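PDB 1QV9: F420-dependent methylenetetrahydromethanopterin dehydrogenase from Methanopyrus kandleri, which catalyses the reversible, coenzyme F420-dependent reduction of methenyl-tetrahydromethanopterin to methylene-tetrahydromethanopterin in methanogenesis from carbon dioxide. Local coordinates for residues A51-E54 with M55-I59; P75-P78 with G79-K82. One frame throughout, in Å; residues are numbered along the deposited sequence. Where two conformers were deposited one is given.

Contact 1: residues A51-E54 with M55-I59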
ATOM      1  N   ALA A  51      21.080 -34.569  23.890  1.00 22.39           N
ATOM      2  CA  ALA A  51      21.658 -33.680  24.889  1.00 19.19           C
ATOM      3  C   ALA A  51      20.616 -32.717  25.458  1.00 17.44           C
ATOM      4  O   ALA A  51      20.627 -32.462  26.642  1.00 20.68           O
ATOM      5  CB  ALA A  51      22.834 -32.876  24.270  1.00 22.26           C
ATOM      6  N   ALA A  52      19.748 -32.183  24.599  1.00 18.77           N
ATOM      7  CA  ALA A  52      18.700 -31.270  25.042  1.00 18.03           C
ATOM      8  C   ALA A  52      17.724 -31.986  25.973  1.00 17.46           C
ATOM      9  O   ALA A  52      17.357 -31.470  27.037  1.00 19.25           O
ATOM     10  CB  ALA A  52      17.941 -30.717  23.848  1.00 17.94           C
ATOM     11  N   VAL A  53      17.280 -33.172  25.576  1.00 18.93           N
ATOM     12  CA  VAL A  53      16.334 -33.897  26.411  1.00 21.47           C
ATOM     13  C   VAL A  53      16.982 -34.332  27.744  1.00 22.19           C
ATOM     14  O   VAL A  53      16.336 -34.297  28.794  1.00 21.59           O
ATOM     15  CB  VAL A  53      15.743 -35.100  25.632  1.00 21.24           C
ATOM     16  CG1 VAL A  53      14.754 -35.872  26.512  1.00 24.19           C
ATOM     17  CG2 VAL A  53      15.012 -34.590  24.395  1.00 22.48           C
ATOM     18  N   GLU A  54      18.255 -34.722  27.706  1.00 21.53           N
ATOM     19  CA  GLU A  54      18.973 -35.109  28.927  1.00 24.45           C
ATOM     20  C   GLU A  54      19.004 -33.906  29.882  1.00 22.30           C
ATOM     21  O   GLU A  54      18.789 -34.057  31.095  1.00 24.71           O
ATOM     22  CB  GLU A  54      20.389 -35.584  28.565  1.00 27.20           C
ATOM     23  CG  GLU A  54      21.096 -36.333  29.687  1.00 40.88           C
ATOM     24  CD  GLU A  54      22.481 -36.840  29.279  1.00 44.39           C
ATOM     25  OE1 GLU A  54      22.578 -37.582  28.276  1.00 49.88           O
ATOM     26  OE2 GLU A  54      23.468 -36.498  29.967  1.00 48.21           O
HETATM   27  N   MSE A  55      19.259 -32.710  29.342  0.60 22.00           N
HETATM   28  CA  MSE A  55      19.272 -31.486  30.156  0.60 24.25           C
HETATM   29  C   MSE A  55      17.911 -31.326  30.827  0.60 23.44           C
HETATM   30  O   MSE A  55      17.806 -31.020  32.017  0.60 24.97           O
HETATM   31  CB  MSE A  55      19.504 -30.236  29.283  0.60 25.81           C
HETATM   32  CG  MSE A  55      20.866 -29.582  29.371  0.60 27.17           C
HETATM   33 SE   MSE A  55      20.824 -27.818  28.533  0.60 24.40          SE
HETATM   34  CE  MSE A  55      20.267 -28.419  26.760  0.60 14.84           C
ATOM     35  N   ALA A  56      16.854 -31.502  30.043  1.00 20.60           N
ATOM     36  CA  ALA A  56      15.517 -31.337  30.569  1.00 19.87           C
ATOM     37  C   ALA A  56      15.198 -32.345  31.681  1.00 19.24           C
ATOM     38  O   ALA A  56      14.629 -31.991  32.713  1.00 21.38           O
ATOM     39  CB  ALA A  56      14.513 -31.495  29.441  1.00 19.65           C
ATOM     40  N   LEU A  57      15.531 -33.602  31.446  1.00 20.43           N
ATOM     41  CA  LEU A  57      15.220 -34.639  32.434  1.00 23.44           C
ATOM     42  C   LEU A  57      16.067 -34.527  33.695  1.00 23.54           C
ATOM     43  O   LEU A  57      15.625 -34.911  34.779  1.00 27.48           O
ATOM     44  CB  LEU A  57      15.333 -36.027  31.800  1.00 22.95           C
ATOM     45  CG  LEU A  57      14.301 -36.232  30.677  1.00 26.38           C
ATOM     46  CD1 LEU A  57      14.586 -37.540  29.976  1.00 29.13           C
ATOM     47  CD2 LEU A  57      12.880 -36.221  31.237  1.00 26.28           C
ATOM     48  N   ASP A  58      17.262 -33.955  33.566  1.00 23.19           N
ATOM     49  CA  ASP A  58      18.141 -33.747  34.699  1.00 25.33           C
ATOM     50  C   ASP A  58      17.506 -32.642  35.548  1.00 23.88           C
ATOM     51  O   ASP A  58      17.376 -32.765  36.769  1.00 25.71           O
ATOM     52  CB  ASP A  58      19.526 -33.330  34.191  1.00 31.68           C
ATOM     53  CG  ASP A  58      20.443 -32.931  35.312  1.00 42.46           C
ATOM     54  OD1 ASP A  58      20.691 -33.789  36.187  1.00 46.07           O
ATOM     55  OD2 ASP A  58      20.907 -31.766  35.328  1.00 46.94           O
ATOM     56  N   ILE A  59      17.070 -31.570  34.897  1.00 22.01           N
ATOM     57  CA  ILE A  59      16.424 -30.457  35.584  1.00 21.66           C
ATOM     58  C   ILE A  59      15.115 -30.917  36.240  1.00 24.40           C
ATOM     59  O   ILE A  59      14.778 -30.499  37.359  1.00 25.56           O
ATOM     60  CB  ILE A  59      16.151 -29.317  34.576  1.00 25.82           C
ATOM     61  CG1 ILE A  59      17.487 -28.648  34.220  1.00 26.01           C
ATOM     62  CG2 ILE A  59      15.204 -28.285  35.136  1.00 24.00           C
ATOM     63  CD1 ILE A  59      17.450 -27.954  32.841  1.00 30.46           C
TER
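Val53 and Leu57, one helical turn apart, touch through both backbone and side chain. The amide N of Leu57 donates to Val53 O at 2.9 Å, and the C=O...N angle of 161° makes this the straightest approach of four successive i to i+4 bonds. The others link Met55 N to Ala51 O, Ala56 N to Ala52 O and Asp58 N to Glu54 O, so every carbonyl from 51 to 54 has an amide partner in the next turn; Ile59 N to Met55 O, at 3.0 Å, continues the series. In those other three the donors are tilted from the carbonyl planes. On the same flank, Val53 and Leu57 run side by side: with CG1 anti to the backbone N, this branch of Val53 lies 3.8 Å from Leu57 CD1. The Val53 side chain also meets Ala83 and Met86 of helix 78-88.

All this belongs to helix 46-63, which packs on the parallel sheet of an alpha/beta domain: Ala52 and Ala56 rest on Ile9 and Ile7 of strand 4-10. Selenomethionine Met55 bends at chi3 (-59°), and in the conformer given its CE comes back to 3.7 Å from Ala52 CA; as a second conformer exists, this contact is tentative. Ile59 of the second subunit packs against Met55, so that face of the helix lies at a subunit interface. The carboxylate of Asp58 leads away from 51-54, leaving CB to graze Glu54 O at 3.3 Å; Glu54 likewise extends its chain outward, at an exposed position.

Contact 2: residues P75-P78 with G79-K82; sequences PAAP and GPSK
Pro80 touches Ala77 at the CD corner of its ring, 3.8 Å from Ala77 CB, and its CB comes 3.7 Å from Pro75 CA. This is the N-terminal entry to helix 78-88, with Ala77 at the N-cap position, in an alpha/beta domain where the loop after strand 67-71 feeds the helix. Prolines at 78 and 80 are compatible with the first turn, where backbone N-H groups have no i-4 carbonyl within the helix to donate to, so a nitrogen without hydrogen forfeits no helical bond.

Ala77 O takes two donors from Ser81. The backbone N of Ser81 approaches it at 2.9 Å, nearly in line with the carbonyl bond (166°), whereas OG of the same serine reaches it at 2.7 Å from above the carbonyl plane, 49° out of it. The torsion explains the second bond: with chi1 at -66°, OG is anti to the carbonyl carbon of Ser81 and folds back toward the N-cap residue Ala77. Without the hydroxyl, as with an alanine here, Ala77 O would probably lose its second donor and Arg84 NH1 this weak hydrogen bond. Arg84 also donates from NE to Pro75 O, tying the loop to the helix. One residue further on from Ser81, Lys82 N donates to Pro78 O at 3.2 Å, tilted from that carbonyl's plane.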
ATOM      1  N   PRO A  75       8.658 -33.856  13.557  1.00 17.86           N
ATOM      2  CA  PRO A  75       8.668 -34.900  14.579  1.00 18.07           C
ATOM      3  C   PRO A  75       9.106 -36.272  14.035  1.00 21.57           C
ATOM      4  O   PRO A  75       9.468 -37.143  14.801  1.00 21.10           O
ATOM      5  CB  PRO A  75       7.213 -34.935  15.039  1.00 17.83           C
ATOM      6  CG  PRO A  75       6.800 -33.489  14.897  1.00 19.52           C
ATOM      7  CD  PRO A  75       7.432 -33.030  13.637  1.00 19.08           C
ATOM      8  N   ALA A  76       9.071 -36.440  12.711  1.00 20.00           N
ATOM      9  CA  ALA A  76       9.448 -37.729  12.113  1.00 24.14           C
ATOM     10  C   ALA A  76      10.932 -37.869  11.782  1.00 23.47           C
ATOM     11  O   ALA A  76      11.398 -38.971  11.490  1.00 25.28           O
ATOM     12  CB  ALA A  76       8.609 -37.991  10.863  1.00 24.44           C
ATOM     13  N   ALA A  77      11.679 -36.764  11.846  1.00 22.69           N
ATOM     14  CA  ALA A  77      13.116 -36.768  11.564  1.00 22.08           C
ATOM     15  C   ALA A  77      13.884 -37.518  12.666  1.00 21.20           C
ATOM     16  O   ALA A  77      13.374 -37.713  13.780  1.00 21.49           O
ATOM     17  CB  ALA A  77      13.640 -35.309  11.422  1.00 23.20           C
ATOM     18  N   PRO A  78      15.132 -37.926  12.391  1.00 23.68           N
ATOM     19  CA  PRO A  78      15.933 -38.668  13.383  1.00 23.01           C
ATOM     20  C   PRO A  78      16.096 -38.020  14.758  1.00 20.49           C
ATOM     21  O   PRO A  78      15.908 -38.690  15.783  1.00 22.54           O
ATOM     22  CB  PRO A  78      17.285 -38.848  12.688  1.00 22.77           C
ATOM     23  CG  PRO A  78      16.913 -38.874  11.252  1.00 23.08           C
ATOM     24  CD  PRO A  78      15.897 -37.749  11.144  1.00 24.50           C
ATOM     25  N   GLY A  79      16.466 -36.733  14.787  1.00 20.84           N
ATOM     26  CA  GLY A  79      16.613 -36.060  16.076  1.00 20.58           C
ATOM     27  C   GLY A  79      15.326 -36.050  16.883  1.00 17.18           C
ATOM     28  O   GLY A  79      15.267 -36.559  18.018  1.00 19.06           O
ATOM     29  N   PRO A  80      14.272 -35.427  16.334  1.00 18.48           N
ATOM     30  CA  PRO A  80      12.982 -35.366  17.034  1.00 17.20           C
ATOM     31  C   PRO A  80      12.470 -36.751  17.427  1.00 18.87           C
ATOM     32  O   PRO A  80      11.861 -36.911  18.467  1.00 18.76           O
ATOM     33  CB  PRO A  80      12.063 -34.686  16.024  1.00 19.03           C
ATOM     34  CG  PRO A  80      13.001 -33.803  15.238  1.00 18.13           C
ATOM     35  CD  PRO A  80      14.250 -34.652  15.081  1.00 19.31           C
ATOM     36  N   SER A  81      12.739 -37.762  16.599  1.00 18.36           N
ATOM     37  CA  SER A  81      12.271 -39.116  16.926  1.00 20.11           C
ATOM     38  C   SER A  81      12.934 -39.620  18.199  1.00 21.82           C
ATOM     39  O   SER A  81      12.313 -40.332  19.002  1.00 21.25           O
ATOM     40  CB  SER A  81      12.533 -40.079  15.764  1.00 18.24           C
ATOM     41  OG  SER A  81      11.737 -39.710  14.658  1.00 21.36           O
ATOM     42  N   LYS A  82      14.198 -39.238  18.393  1.00 20.80           N
ATOM     43  CA  LYS A  82      14.921 -39.584  19.598  1.00 21.82           C
ATOM     44  C   LYS A  82      14.274 -38.886  20.812  1.00 19.34           C
ATOM     45  O   LYS A  82      14.113 -39.491  21.866  1.00 20.49           O
ATOM     46  CB  LYS A  82      16.389 -39.177  19.435  1.00 22.96           C
ATOM     47  CG  LYS A  82      17.294 -39.567  20.591  1.00 27.49           C
ATOM     48  CD  LYS A  82      17.270 -41.076  20.895  1.00 30.00           C
ATOM     49  CE  LYS A  82      18.327 -41.437  21.942  1.00 35.22           C
ATOM     50  NZ  LYS A  82      18.280 -42.881  22.316  1.00 33.52           N
TER

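How the contacts relate
From the N terminus, the chain first passes through contact 1 (51-54 with 55-59), wholly inside helix 46-63, then strand 67-71, and then contact 2 (75-78 with 79-82), where the loop after that strand turns into helix 78-88. Neither closes a long loop, since each is one unbroken stretch, and they stand in series without nesting or crossing. The centres of contacts 1 and 2 are 16 Å apart. The nearest atoms of contacts 1 and 2 are about 6 Å apart, with no touch. The two helices nevertheless meet: Lys82 of contact 2 touches Glu50, just before contact 1, and Pro78 touches Pro46. Contact 1 also faces the second subunit, whereas no other chain touches contact 2.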